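Local structure of putative adhesin (Parabacteroides distasonis, 3LJY) at residues Gly10-Lys15 and Thr47-Leu52; Phe33-Ser38 and Phe100-Pro105; Val121-Thr126 and Met142-Leu147; Leu192-Thr197 and Gly218-Lys223; Val204-Asn209 and Gly224-Gln229. The protein is of unknown function but, as a putative lipoprotein adhesin with a head GIN domain, probably takes part in attachment at the bacterial cell surface. All blocks are in the same frame, centred on the assembly; numbering follows the deposited sequence.

Contact 1: Gly10-Lys15 and Thr47-Leu52; sequences GKLTSK and TVDQNL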
# COMPACT_ATOMS: atom_id res chain seq x y z
N GLY A 10 3.49 -7.00 -29.12
CA GLY A 10 2.47 -5.93 -29.15
C GLY A 10 1.01 -6.38 -29.08
O GLY A 10 0.13 -5.52 -28.94
N LYS A 11 0.76 -7.69 -29.19
CA LYS A 11 -0.57 -8.25 -29.22
C LYS A 11 -0.87 -8.95 -27.91
O LYS A 11 -0.36 -10.04 -27.64
CB LYS A 11 -0.70 -9.21 -30.41
CG LYS A 11 -0.56 -8.49 -31.77
CD LYS A 11 -0.66 -9.42 -32.96
CE LYS A 11 0.44 -10.47 -32.94
NZ LYS A 11 0.66 -11.09 -34.29
N LEU A 12 -1.70 -8.28 -27.11
CA LEU A 12 -2.08 -8.72 -25.79
C LEU A 12 -3.08 -9.85 -25.81
O LEU A 12 -4.13 -9.73 -26.44
CB LEU A 12 -2.67 -7.54 -25.02
CG LEU A 12 -1.66 -6.47 -24.63
CD1 LEU A 12 -2.35 -5.32 -23.90
CD2 LEU A 12 -0.55 -7.07 -23.78
N THR A 13 -2.76 -10.94 -25.13
CA THR A 13 -3.68 -12.05 -24.94
C THR A 13 -3.70 -12.46 -23.46
O THR A 13 -2.78 -12.17 -22.73
CB THR A 13 -3.29 -13.26 -25.80
OG1 THR A 13 -1.98 -13.71 -25.41
CG2 THR A 13 -3.32 -12.89 -27.30
N SER A 14 -4.78 -13.13 -23.07
CA SER A 14 -5.03 -13.56 -21.69
C SER A 14 -4.87 -15.07 -21.56
O SER A 14 -5.30 -15.81 -22.44
CB SER A 14 -6.45 -13.14 -21.28
OG SER A 14 -7.05 -14.05 -20.37
N LYS A 15 -4.24 -15.52 -20.47
CA LYS A 15 -4.23 -16.96 -20.11
C LYS A 15 -4.46 -17.06 -18.61
O LYS A 15 -4.06 -16.19 -17.86
CB LYS A 15 -2.93 -17.67 -20.53
CG LYS A 15 -2.79 -17.87 -22.05
CD LYS A 15 -1.69 -18.88 -22.45
N THR A 47 -2.59 -11.18 -18.58
CA THR A 47 -2.67 -10.57 -19.90
C THR A 47 -1.32 -9.91 -20.20
O THR A 47 -0.87 -9.03 -19.49
CB THR A 47 -3.85 -9.54 -19.99
OG1 THR A 47 -5.08 -10.19 -19.62
CG2 THR A 47 -3.99 -8.95 -21.42
N VAL A 48 -0.67 -10.37 -21.26
CA VAL A 48 0.64 -9.84 -21.62
C VAL A 48 0.82 -10.11 -23.11
O VAL A 48 -0.00 -10.79 -23.72
CB VAL A 48 1.77 -10.48 -20.74
CG1 VAL A 48 2.03 -11.92 -21.15
CG2 VAL A 48 3.06 -9.65 -20.82
N ASP A 49 1.89 -9.57 -23.70
CA ASP A 49 2.21 -9.84 -25.08
C ASP A 49 2.19 -11.34 -25.29
O ASP A 49 2.81 -12.09 -24.53
CB ASP A 49 3.60 -9.31 -25.44
CG ASP A 49 3.68 -7.81 -25.39
OD1 ASP A 49 3.55 -7.25 -24.30
OD2 ASP A 49 3.89 -7.17 -26.44
N GLN A 50 1.49 -11.76 -26.34
CA GLN A 50 1.21 -13.16 -26.65
C GLN A 50 2.47 -14.05 -26.71
O GLN A 50 2.47 -15.16 -26.19
CB GLN A 50 0.44 -13.12 -28.00
CG GLN A 50 0.17 -14.40 -28.70
CD GLN A 50 -0.42 -14.15 -30.08
OE1 GLN A 50 0.15 -13.42 -30.90
NE2 GLN A 50 -1.58 -14.76 -30.34
N ASN A 51 3.53 -13.55 -27.35
CA ASN A 51 4.83 -14.24 -27.40
C ASN A 51 5.59 -14.35 -26.06
O ASN A 51 6.55 -15.12 -25.98
CB ASN A 51 5.76 -13.59 -28.45
CG ASN A 51 6.11 -12.12 -28.13
OD1 ASN A 51 5.24 -11.32 -27.83
ND2 ASN A 51 7.39 -11.77 -28.22
N LEU A 52 5.19 -13.60 -25.02
CA LEU A 52 5.89 -13.65 -23.75
C LEU A 52 5.29 -14.61 -22.72
O LEU A 52 5.92 -14.84 -21.68
CB LEU A 52 6.00 -12.26 -23.12
CG LEU A 52 6.71 -11.18 -23.91
CD1 LEU A 52 6.64 -9.94 -23.08
CD2 LEU A 52 8.16 -11.59 -24.29

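Contact 2: Phe33-Ser38 and Phe100-Pro105; sequences FNYEQS and FMVNSP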
# COMPACT_ATOMS: atom_id res chain seq x y z
N PHE A 33 -1.48 -5.17 -11.10
CA PHE A 33 -1.74 -6.40 -10.30
C PHE A 33 -3.03 -6.24 -9.51
O PHE A 33 -3.12 -5.49 -8.55
CB PHE A 33 -0.55 -6.64 -9.36
CG PHE A 33 -0.52 -8.00 -8.72
CD1 PHE A 33 -1.46 -8.38 -7.78
CD2 PHE A 33 0.54 -8.86 -8.97
CE1 PHE A 33 -1.40 -9.61 -7.19
CE2 PHE A 33 0.61 -10.08 -8.37
CZ PHE A 33 -0.36 -10.46 -7.48
N ASN A 34 -4.06 -6.94 -9.97
CA ASN A 34 -5.40 -6.82 -9.43
C ASN A 34 -5.71 -7.98 -8.49
O ASN A 34 -5.58 -9.15 -8.86
CB ASN A 34 -6.40 -6.74 -10.61
CG ASN A 34 -6.31 -5.40 -11.35
OD1 ASN A 34 -6.74 -4.40 -10.82
ND2 ASN A 34 -5.75 -5.39 -12.56
N TYR A 35 -6.10 -7.66 -7.26
CA TYR A 35 -6.35 -8.68 -6.25
C TYR A 35 -7.80 -8.53 -5.69
O TYR A 35 -8.31 -7.43 -5.51
CB TYR A 35 -5.28 -8.64 -5.13
CG TYR A 35 -5.66 -9.50 -3.94
CD1 TYR A 35 -5.36 -10.85 -3.90
CD2 TYR A 35 -6.38 -8.97 -2.86
CE1 TYR A 35 -5.74 -11.64 -2.86
CE2 TYR A 35 -6.78 -9.75 -1.81
CZ TYR A 35 -6.46 -11.09 -1.81
OH TYR A 35 -6.88 -11.85 -0.76
N GLU A 36 -8.44 -9.66 -5.44
CA GLU A 36 -9.69 -9.66 -4.70
C GLU A 36 -9.70 -10.74 -3.64
O GLU A 36 -9.18 -11.83 -3.83
CB GLU A 36 -10.88 -9.85 -5.62
CG GLU A 36 -11.15 -8.60 -6.43
CD GLU A 36 -12.28 -8.74 -7.43
OE1 GLU A 36 -13.19 -9.57 -7.21
OE2 GLU A 36 -12.24 -8.00 -8.43
N GLN A 37 -10.35 -10.44 -2.52
CA GLN A 37 -10.53 -11.43 -1.47
C GLN A 37 -11.81 -12.20 -1.73
O GLN A 37 -12.90 -11.62 -1.79
CB GLN A 37 -10.52 -10.77 -0.08
CG GLN A 37 -10.65 -11.76 1.06
CD GLN A 37 -10.72 -11.11 2.41
OE1 GLN A 37 -11.14 -9.96 2.55
NE2 GLN A 37 -10.31 -11.86 3.45
N SER A 38 -11.68 -13.51 -1.91
CA SER A 38 -12.84 -14.36 -2.15
C SER A 38 -12.58 -15.82 -1.75
O SER A 38 -11.43 -16.29 -1.74
CB SER A 38 -13.22 -14.27 -3.64
OG SER A 38 -12.46 -15.15 -4.46
N PHE A 100 -0.34 -1.99 -7.52
CA PHE A 100 -1.01 -3.03 -6.78
C PHE A 100 -2.41 -2.55 -6.37
O PHE A 100 -2.55 -1.57 -5.68
CB PHE A 100 -0.18 -3.45 -5.57
CG PHE A 100 -0.81 -4.56 -4.75
CD1 PHE A 100 -0.87 -5.85 -5.24
CD2 PHE A 100 -1.34 -4.30 -3.51
CE1 PHE A 100 -1.46 -6.87 -4.50
CE2 PHE A 100 -1.92 -5.32 -2.77
CZ PHE A 100 -1.99 -6.60 -3.27
N MSE A 101 -3.45 -3.22 -6.85
CA MSE A 101 -4.84 -2.77 -6.62
C MSE A 101 -5.62 -3.87 -5.97
O MSE A 101 -5.66 -4.96 -6.50
CB MSE A 101 -5.49 -2.38 -7.95
CG MSE A 101 -4.82 -1.18 -8.54
SE MSE A 101 -5.11 -0.82 -10.39
CE MSE A 101 -4.06 -2.26 -11.14
N VAL A 102 -6.21 -3.57 -4.81
CA VAL A 102 -7.20 -4.46 -4.17
C VAL A 102 -8.55 -3.92 -4.53
O VAL A 102 -8.87 -2.81 -4.17
CB VAL A 102 -7.00 -4.57 -2.64
CG1 VAL A 102 -8.18 -5.38 -1.97
CG2 VAL A 102 -5.63 -5.22 -2.34
N ASN A 103 -9.32 -4.71 -5.28
CA ASN A 103 -10.55 -4.27 -5.91
C ASN A 103 -11.80 -4.75 -5.22
O ASN A 103 -12.88 -4.50 -5.73
CB ASN A 103 -10.59 -4.73 -7.38
CG ASN A 103 -9.48 -4.15 -8.20
OD1 ASN A 103 -9.20 -2.95 -8.09
ND2 ASN A 103 -8.81 -4.97 -8.99
N SER A 104 -11.65 -5.46 -4.10
CA SER A 104 -12.78 -5.93 -3.30
C SER A 104 -12.64 -5.33 -1.92
O SER A 104 -11.59 -4.83 -1.57
CB SER A 104 -12.70 -7.43 -3.15
OG SER A 104 -11.55 -7.74 -2.39
N PRO A 105 -13.71 -5.40 -1.10
CA PRO A 105 -13.50 -5.22 0.31
C PRO A 105 -12.41 -6.16 0.79
O PRO A 105 -12.18 -7.20 0.16
CB PRO A 105 -14.85 -5.62 0.90
CG PRO A 105 -15.83 -5.36 -0.17
CD PRO A 105 -15.13 -5.64 -1.43
O HOH W 1 -9.72 -7.71 -9.70

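Contact 3: Val121-Thr126 and Met142-Leu147; sequences VQLKET and MVVNHL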
# COMPACT_ATOMS: atom_id res chain seq x y z
N VAL A 121 0.19 1.58 -4.44
CA VAL A 121 -0.81 0.68 -3.88
C VAL A 121 -2.16 1.41 -3.81
O VAL A 121 -2.20 2.55 -3.37
CB VAL A 121 -0.40 0.20 -2.49
CG1 VAL A 121 -1.57 -0.49 -1.75
CG2 VAL A 121 0.88 -0.65 -2.58
N GLN A 122 -3.24 0.74 -4.25
CA GLN A 122 -4.62 1.27 -4.16
C GLN A 122 -5.56 0.27 -3.50
O GLN A 122 -5.87 -0.75 -4.08
CB GLN A 122 -5.15 1.57 -5.55
CG GLN A 122 -4.14 2.30 -6.44
CD GLN A 122 -4.75 2.80 -7.73
OE1 GLN A 122 -5.78 3.46 -7.72
NE2 GLN A 122 -4.10 2.50 -8.86
N LEU A 123 -5.99 0.54 -2.26
CA LEU A 123 -7.02 -0.27 -1.60
C LEU A 123 -8.32 0.46 -1.78
O LEU A 123 -8.58 1.44 -1.07
CB LEU A 123 -6.74 -0.54 -0.12
CG LEU A 123 -5.28 -0.96 0.14
CD1 LEU A 123 -4.97 -1.05 1.65
CD2 LEU A 123 -4.88 -2.26 -0.58
N LYS A 124 -9.12 -0.04 -2.72
CA LYS A 124 -10.23 0.72 -3.31
C LYS A 124 -11.53 0.59 -2.56
O LYS A 124 -12.35 1.48 -2.64
CB LYS A 124 -10.46 0.29 -4.76
CG LYS A 124 -9.38 0.75 -5.65
CD LYS A 124 -9.54 0.12 -7.00
CE LYS A 124 -8.48 0.60 -7.96
NZ LYS A 124 -8.42 -0.31 -9.16
N GLU A 125 -11.73 -0.53 -1.87
CA GLU A 125 -12.97 -0.77 -1.12
C GLU A 125 -12.66 -0.89 0.36
O GLU A 125 -11.48 -0.95 0.76
CB GLU A 125 -13.66 -2.07 -1.59
CG GLU A 125 -13.89 -2.19 -3.08
CD GLU A 125 -14.83 -1.12 -3.66
OE1 GLU A 125 -15.72 -0.61 -2.93
OE2 GLU A 125 -14.65 -0.75 -4.85
N THR A 126 -13.70 -0.97 1.17
CA THR A 126 -13.56 -0.91 2.62
C THR A 126 -12.63 -2.00 3.12
O THR A 126 -12.82 -3.18 2.82
CB THR A 126 -14.95 -0.99 3.30
OG1 THR A 126 -15.81 -0.06 2.67
CG2 THR A 126 -14.89 -0.66 4.83
N MSE A 142 0.71 5.17 -1.61
CA MSE A 142 -0.48 4.39 -1.32
C MSE A 142 -1.69 5.28 -1.22
O MSE A 142 -1.61 6.39 -0.67
CB MSE A 142 -0.35 3.66 -0.01
CG MSE A 142 0.87 2.81 0.02
SE MSE A 142 0.75 1.44 1.36
CE MSE A 142 2.55 0.78 1.25
N VAL A 143 -2.82 4.78 -1.73
CA VAL A 143 -4.13 5.41 -1.55
C VAL A 143 -5.10 4.39 -0.98
O VAL A 143 -5.32 3.36 -1.57
CB VAL A 143 -4.72 5.93 -2.85
CG1 VAL A 143 -6.03 6.55 -2.57
CG2 VAL A 143 -3.76 6.96 -3.54
N VAL A 144 -5.67 4.69 0.19
CA VAL A 144 -6.65 3.82 0.85
C VAL A 144 -7.97 4.57 0.93
O VAL A 144 -8.04 5.59 1.60
CB VAL A 144 -6.17 3.46 2.30
CG1 VAL A 144 -7.15 2.55 3.02
CG2 VAL A 144 -4.77 2.83 2.26
N ASN A 145 -9.02 4.06 0.24
CA ASN A 145 -10.29 4.75 0.15
C ASN A 145 -11.07 4.72 1.47
O ASN A 145 -11.64 5.73 1.86
CB ASN A 145 -11.16 4.19 -1.00
CG ASN A 145 -10.62 4.54 -2.40
OD1 ASN A 145 -9.67 5.30 -2.57
ND2 ASN A 145 -11.24 3.94 -3.41
N HIS A 146 -11.12 3.58 2.15
CA HIS A 146 -11.95 3.48 3.34
C HIS A 146 -11.42 2.40 4.31
O HIS A 146 -11.33 1.23 3.95
CB HIS A 146 -13.38 3.25 2.89
CG HIS A 146 -14.38 3.16 4.01
ND1 HIS A 146 -15.59 2.51 3.86
CD2 HIS A 146 -14.37 3.64 5.28
CE1 HIS A 146 -16.27 2.59 4.99
NE2 HIS A 146 -15.55 3.26 5.87
N LEU A 147 -11.06 2.80 5.52
CA LEU A 147 -10.55 1.89 6.55
C LEU A 147 -11.48 1.87 7.78
O LEU A 147 -11.99 2.90 8.20
CB LEU A 147 -9.12 2.32 6.96
CG LEU A 147 -8.42 1.42 8.02
CD1 LEU A 147 -8.00 0.05 7.44
CD2 LEU A 147 -7.26 2.13 8.69
O HOH W 2 -9.94 1.12 1.24

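Contact 4: Leu192-Thr197 and Gly218-Lys223; sequences LSCKVT and GNIRYK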
# COMPACT_ATOMS: atom_id res chain seq x y z
N LEU A 192 -4.17 9.08 18.86
CA LEU A 192 -3.24 9.21 17.73
C LEU A 192 -1.90 9.69 18.19
O LEU A 192 -1.82 10.61 18.95
CB LEU A 192 -3.82 10.13 16.61
CG LEU A 192 -3.01 10.27 15.32
CD1 LEU A 192 -2.81 8.91 14.69
CD2 LEU A 192 -3.61 11.29 14.36
N SER A 193 -0.83 9.04 17.74
CA SER A 193 0.50 9.61 17.85
C SER A 193 1.12 9.76 16.47
O SER A 193 1.00 8.91 15.59
CB SER A 193 1.41 8.82 18.82
OG SER A 193 2.06 7.76 18.16
N CYS A 194 1.80 10.88 16.28
CA CYS A 194 2.25 11.30 14.98
C CYS A 194 3.61 11.99 15.13
O CYS A 194 3.71 12.98 15.85
CB CYS A 194 1.18 12.22 14.36
SG CYS A 194 1.55 12.85 12.72
N LYS A 195 4.65 11.42 14.49
CA LYS A 195 6.03 11.93 14.59
C LYS A 195 6.52 12.30 13.21
O LYS A 195 6.51 11.48 12.32
CB LYS A 195 7.01 10.89 15.17
CG LYS A 195 8.49 11.39 15.19
CD LYS A 195 9.39 10.63 16.18
CE LYS A 195 10.81 11.23 16.29
N VAL A 196 6.94 13.55 13.03
CA VAL A 196 7.48 14.04 11.78
C VAL A 196 8.93 14.51 12.01
O VAL A 196 9.21 15.42 12.79
CB VAL A 196 6.56 15.14 11.11
CG1 VAL A 196 7.15 15.64 9.80
CG2 VAL A 196 5.18 14.59 10.83
N THR A 197 9.85 13.78 11.39
CA THR A 197 11.29 14.00 11.52
C THR A 197 11.84 14.55 10.25
O THR A 197 12.93 15.05 10.22
CB THR A 197 11.96 12.67 11.84
OG1 THR A 197 12.24 12.65 13.25
CG2 THR A 197 13.24 12.45 10.99
N GLY A 218 9.59 19.80 9.51
CA GLY A 218 8.34 19.14 9.23
C GLY A 218 7.12 19.87 9.79
O GLY A 218 7.26 20.76 10.62
N ASN A 219 5.93 19.47 9.34
CA ASN A 219 4.67 20.09 9.78
C ASN A 219 3.56 19.06 10.03
O ASN A 219 3.47 18.08 9.32
CB ASN A 219 4.10 21.06 8.74
CG ASN A 219 4.94 22.30 8.55
OD1 ASN A 219 5.63 22.42 7.56
ND2 ASN A 219 4.88 23.24 9.50
N ILE A 220 2.74 19.31 11.05
CA ILE A 220 1.55 18.52 11.36
C ILE A 220 0.32 19.44 11.36
O ILE A 220 0.28 20.45 12.04
CB ILE A 220 1.63 17.76 12.71
CG1 ILE A 220 2.86 16.83 12.75
CG2 ILE A 220 0.31 16.94 12.93
CD1 ILE A 220 3.09 16.06 14.06
N ARG A 221 -0.69 19.09 10.58
CA ARG A 221 -1.95 19.79 10.61
C ARG A 221 -3.01 18.82 11.10
O ARG A 221 -3.09 17.69 10.63
CB ARG A 221 -2.29 20.29 9.22
CG ARG A 221 -1.33 21.35 8.67
CD ARG A 221 -1.56 22.66 9.41
NE ARG A 221 -0.61 23.73 9.10
CZ ARG A 221 0.63 23.84 9.60
NH1 ARG A 221 1.14 22.93 10.43
NH2 ARG A 221 1.36 24.88 9.25
N TYR A 222 -3.81 19.21 12.09
CA TYR A 222 -4.82 18.30 12.61
C TYR A 222 -6.19 18.92 12.66
O TYR A 222 -6.34 20.11 12.91
CB TYR A 222 -4.45 17.77 13.99
CG TYR A 222 -4.38 18.82 15.10
CD1 TYR A 222 -5.51 19.13 15.89
CD2 TYR A 222 -3.19 19.48 15.38
CE1 TYR A 222 -5.43 20.08 16.92
CE2 TYR A 222 -3.11 20.43 16.41
CZ TYR A 222 -4.23 20.71 17.17
OH TYR A 222 -4.14 21.64 18.17
N LYS A 223 -7.18 18.09 12.39
CA LYS A 223 -8.59 18.41 12.64
C LYS A 223 -8.93 17.82 14.01
O LYS A 223 -8.42 16.75 14.38
CB LYS A 223 -9.51 17.83 11.55
CG LYS A 223 -9.29 18.47 10.16
CD LYS A 223 -10.26 17.94 9.08
CE LYS A 223 -10.33 18.90 7.86
NZ LYS A 223 -10.62 18.21 6.56

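Contact 5: Val204-Asn209 and Gly224-Gln229; sequences VHATDN and GPTAVQ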
# COMPACT_ATOMS: atom_id res chain seq x y z
N VAL A 204 -3.83 15.08 9.73
CA VAL A 204 -4.41 14.03 10.59
C VAL A 204 -5.74 14.48 11.21
O VAL A 204 -6.11 15.65 11.17
CB VAL A 204 -3.37 13.59 11.69
CG1 VAL A 204 -2.00 13.31 11.05
CG2 VAL A 204 -3.21 14.64 12.81
N HIS A 205 -6.47 13.52 11.77
CA HIS A 205 -7.71 13.79 12.49
C HIS A 205 -7.74 12.95 13.78
O HIS A 205 -7.86 11.74 13.75
CB HIS A 205 -8.92 13.55 11.57
CG HIS A 205 -10.24 13.80 12.23
ND1 HIS A 205 -11.42 13.30 11.74
CD2 HIS A 205 -10.55 14.47 13.36
CE1 HIS A 205 -12.41 13.67 12.54
NE2 HIS A 205 -11.90 14.37 13.53
N ALA A 206 -7.56 13.61 14.92
CA ALA A 206 -7.62 12.96 16.24
C ALA A 206 -8.92 13.41 16.91
O ALA A 206 -9.29 14.57 16.79
CB ALA A 206 -6.40 13.33 17.11
N THR A 207 -9.62 12.50 17.57
CA THR A 207 -10.94 12.82 18.14
C THR A 207 -10.97 12.72 19.66
O THR A 207 -12.02 12.87 20.27
CB THR A 207 -12.08 11.95 17.52
OG1 THR A 207 -11.78 10.57 17.69
CG2 THR A 207 -12.27 12.23 16.02
N ASP A 208 -9.82 12.49 20.29
CA ASP A 208 -9.74 12.44 21.74
C ASP A 208 -8.36 12.93 22.23
O ASP A 208 -8.27 13.89 22.99
CB ASP A 208 -10.08 11.05 22.29
CG ASP A 208 -10.11 11.00 23.83
OD1 ASP A 208 -10.49 12.00 24.49
OD2 ASP A 208 -9.75 9.96 24.41
N ASN A 209 -7.29 12.30 21.76
CA ASN A 209 -5.95 12.64 22.20
C ASN A 209 -4.95 12.58 21.09
O ASN A 209 -4.86 11.56 20.42
CB ASN A 209 -5.51 11.63 23.24
CG ASN A 209 -5.89 12.02 24.61
OD1 ASN A 209 -6.82 11.46 25.20
ND2 ASN A 209 -5.19 13.01 25.15
N GLY A 224 -9.73 18.55 14.77
CA GLY A 224 -10.12 18.14 16.12
C GLY A 224 -11.45 17.41 16.08
O GLY A 224 -11.81 16.85 15.05
N PRO A 225 -12.19 17.41 17.20
CA PRO A 225 -11.82 18.01 18.51
C PRO A 225 -10.93 17.06 19.30
O PRO A 225 -11.28 15.89 19.47
CB PRO A 225 -13.17 18.20 19.21
CG PRO A 225 -14.07 17.09 18.62
CD PRO A 225 -13.52 16.76 17.24
N THR A 226 -9.79 17.57 19.78
CA THR A 226 -8.80 16.72 20.46
C THR A 226 -7.97 17.48 21.52
O THR A 226 -7.73 18.67 21.41
CB THR A 226 -7.84 16.08 19.43
OG1 THR A 226 -6.95 15.18 20.11
CG2 THR A 226 -7.04 17.13 18.69
N ALA A 227 -7.54 16.74 22.54
CA ALA A 227 -6.51 17.22 23.47
C ALA A 227 -5.16 16.94 22.81
O ALA A 227 -5.00 15.91 22.17
CB ALA A 227 -6.60 16.47 24.78
N VAL A 228 -4.21 17.86 22.93
CA VAL A 228 -2.89 17.72 22.30
C VAL A 228 -1.69 17.81 23.26
O VAL A 228 -1.57 18.74 24.04
CB VAL A 228 -2.63 18.78 21.21
CG1 VAL A 228 -1.43 18.39 20.41
CG2 VAL A 228 -3.83 18.94 20.31
N GLN A 229 -0.83 16.81 23.16
CA GLN A 229 0.52 16.79 23.72
C GLN A 229 1.47 17.08 22.56
O GLN A 229 1.58 16.28 21.63
CB GLN A 229 0.84 15.35 24.15
CG GLN A 229 1.39 15.18 25.47
CD GLN A 229 0.40 15.54 26.48
OE1 GLN A 229 -0.81 15.37 26.26
NE2 GLN A 229 0.86 16.05 27.60

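Contact 1: Gly10-Lys15 and Thr47-Leu52
The carboxylate of Asp49 takes the backbone N-H of Gly10 on OD2, a 2.7 Å bond between Gly10 N and Asp49 OD2 that arrives on the anti side of the oxygen. The same OD2 also bonds Thr78 OG1, so two donors grip one oxygen. Asp49 CG stands beside its own backbone N, opposite the carbonyl carbon (chi1 -66°), and this turns the acid back toward the 10-15 segment, although its CB points away from it. Beyond it the backbones pair antiparallel. Thr13 and Val48 form a hydrogen-bonded pair, with 3.1 Å both from Thr13 N to Val48 O and from Val48 N to Thr13 O, and Gln50 N closes the ladder on Lys11 O at 2.8 Å. His53 NE2 adds a second donor to Thr13 O. Packing is thin around this ladder. The CD2 methyl of Leu12 lies against the Val48-Asp49 peptide, 3.4 Å from Val48 C, while Thr13 OG1 rests 3.5 Å from Gln50 CA. Ser14 and Thr47, both short hydroxyl residues suited to a strand bordering solvent, form a non-hydrogen-bonded pair on one face, Ser14 CB meeting Thr47 OG1. Glycine suits position 10, where the backbone has positive phi (88°) and a CB would jam against the preceding carbonyl oxygen. With only two of the nine touching residues buried, main-chain bonds and one shared carboxylate oxygen, more than an apolar core, join strand 12-18 to strand 43-49.

Contact 2: Phe33-Ser38 and Phe100-Pro105
Phe33 and Phe100 lie side by side and point the same way, their rings 5.6 Å apart between centroids and inclined at 45°. Phe33 CD1 comes to the edge of the Phe100 ring, 3.6 Å from Phe100 CE1. On the same buried face Tyr35 sets CD2 3.9 Å from Val102 CG2; its CG is anti to the backbone N (chi1 169°), as in both phenylalanines, which sends all three side chains off the backbone in a similar direction. Large apolar groups suit this inward face, and Tyr35 OH has a partner in Ser86. The backbones run parallel, bonded from Met101 N to Phe33 O, from Tyr35 N to Met101 O and from Asn103 N to Tyr35 O. The face bearing Asn34 and Met101 is partly polar: Asn103 ND2 gives a 2.8 Å bond to Asn34 OD1, which lies in the Asn103 amide plane, and the CE methyl of selenomethionine Met101 touches that same oxygen at 3.4 Å. A water accepts from Asn103 ND2 and donates to Glu36 OE2. Past the strand end Ser104 OG replaces a backbone acceptor, taking Gln37 N at 3.0 Å while donating to Pro105 O, so a hydroxyl does two jobs here. Strand 32-37 is flanked on its other edge by strand 80-86, strand 99-102 by strand 120-123, and Ile25 and Val27 of strand 24-27 pack on Phe33 from across the core.

Contact 3: Val121-Thr126 and Met142-Leu147
Thr126 and His146 meet through both a polar and an apolar branch: Thr126 OG1 and His146 ND1 are hydrogen-bonded at 2.8 Å, and Thr126 CG2 lies over one face of the imidazole, a CH-pi contact 3.7 Å from the ring centroid. A beta-branched hydroxyl residue suits the place because its two branches can serve these two parts of the ring at once; Glu148 holds the ring from the other side chain nitrogen, NE2. The second side-chain bond runs from Asn145 ND2 to Lys124 O at 2.8 Å, bent to 139° at the hydrogen. Backbone bonds make up the parallel ladder, Val143 N to Val121 O, Leu123 N to Val143 O and Asn145 N to Leu123 O. Repeated coil after coil, this stacking builds a beta-solenoid, consistent with the family's pectate-lyase-like clan. A water also joins the two segments, accepting from His146 N at 2.9 Å and lying near the carbonyl oxygens of Leu123 and Glu125. Apolar contacts fill the inner face, where aliphatic residues suit burial. Val121 CB meets CG of selenomethionine Met142 at 3.8 Å, and Leu123 CD1 meets Val144 CG2 at 3.9 Å, side by side, with Leu123 also on Ile113 and Val144 on Leu134.

Contact 4: Leu192-Thr197 and Gly218-Lys223
Ile220 reaches from strand 219-223 to Cys194 and Val196 on strand 192-196. Its CB directs the side chain across the interior, and with CG1 opposite the carbonyl carbon (chi1 -57°) the longer branch heads for the facing strand. CG1 meets the CG2 methyl of Val196 at 3.8 Å and passes 4.2 Å from Cys194 SG. At the tip, Ile220 CD1 rests 3.8 Å from Cys194 SG and 3.6 Å from the Cys194 carbonyl oxygen. The extended second torsion (chi2 177°) carries CD1 that far. These strands belong to different sheets of the solenoid and run at 151° to each other, so this is packing through the core between walls, by van der Waals contact. Isoleucine suits the reach, having a branch long enough to span the gap, while the compact Cys194 and Val196 accept it. The Val196 and Ile220 side chains, coming from opposite walls, pass alongside one another. The other methyl of Val196, CG1, presses on the backbone of Gly218, 3.7 Å from Gly218 CA; a residue without a side chain suits this spot, since a CB there would collide with that methyl. Ala202 of strand 201-206 touches both Cys194 and Val196, and Ala212 and Val214 of strand 209-215 lie against Ile220.

Contact 5: Val204-Asn209 and Gly224-Gln229
The backbones of Asp208-Asn209 and Thr226-Ala227 come together as a parallel pair, joined by a 3.0 Å bond from Ala227 N to Asp208 O whose donor stands well above the carbonyl plane, while Asn209 CA makes a C-H contact of 3.4 Å with Ala227 O. Thr226 carries much of the side-chain contact. Its OG1 is anti to the backbone N (chi1 -176°), which brings the hydroxyl over the facing corner, 3.4 Å from Asp208 C and 3.6 Å from the Ala206 methyl. That hydroxyl donates to Ala227 O, so its proton is used within its own segment; Thr226 CB meanwhile rests against Ala206 O at 3.4 Å. Ala206 presents only a methyl to the Thr226 hydroxyl, a small group suited to so close a meeting of the segments. His205 swings its ring edge to the other end of the segment, with NE2 2.9 Å from Gly224 O. Pro225 follows a cis peptide bond, a geometry suited to a sharp change of direction, and its carbonyl oxygen lies 3.4 Å from Thr207 CA. The chain turns a corner at Thr207 and Asp208, and the Asp208 carboxylate bonds Gln191 from the preceding turn. The paired corners thus link two walls of the solenoid: strand 201-206 lies beside strand 219-223 before the bend, strand 209-215 beside strand 227-233 after it, and Leu210 packs on Thr226.

From the N terminus, contact 1 closes the first loop by pairing strand 12-18 antiparallel with strand 43-49. Contact 2 opens inside that loop, at 33-38, and ends beyond it at 100-105, so the two cross and tie the N-terminal strands to the parallel stack. Contact 3 follows in series and continues the same stack: strands 99-102 and 120-123 are neighbours, bonded between Phe100 O and Gln122 N. Further on, contacts 4 and 5 cross each other, their segments alternating along the chain; contact 4 spans the core between two walls, contact 5 joins successive corners, and Val204 bonds to Arg221 and Lys223 between them. Contacts 1 and 5 lie about 51 Å apart between centres.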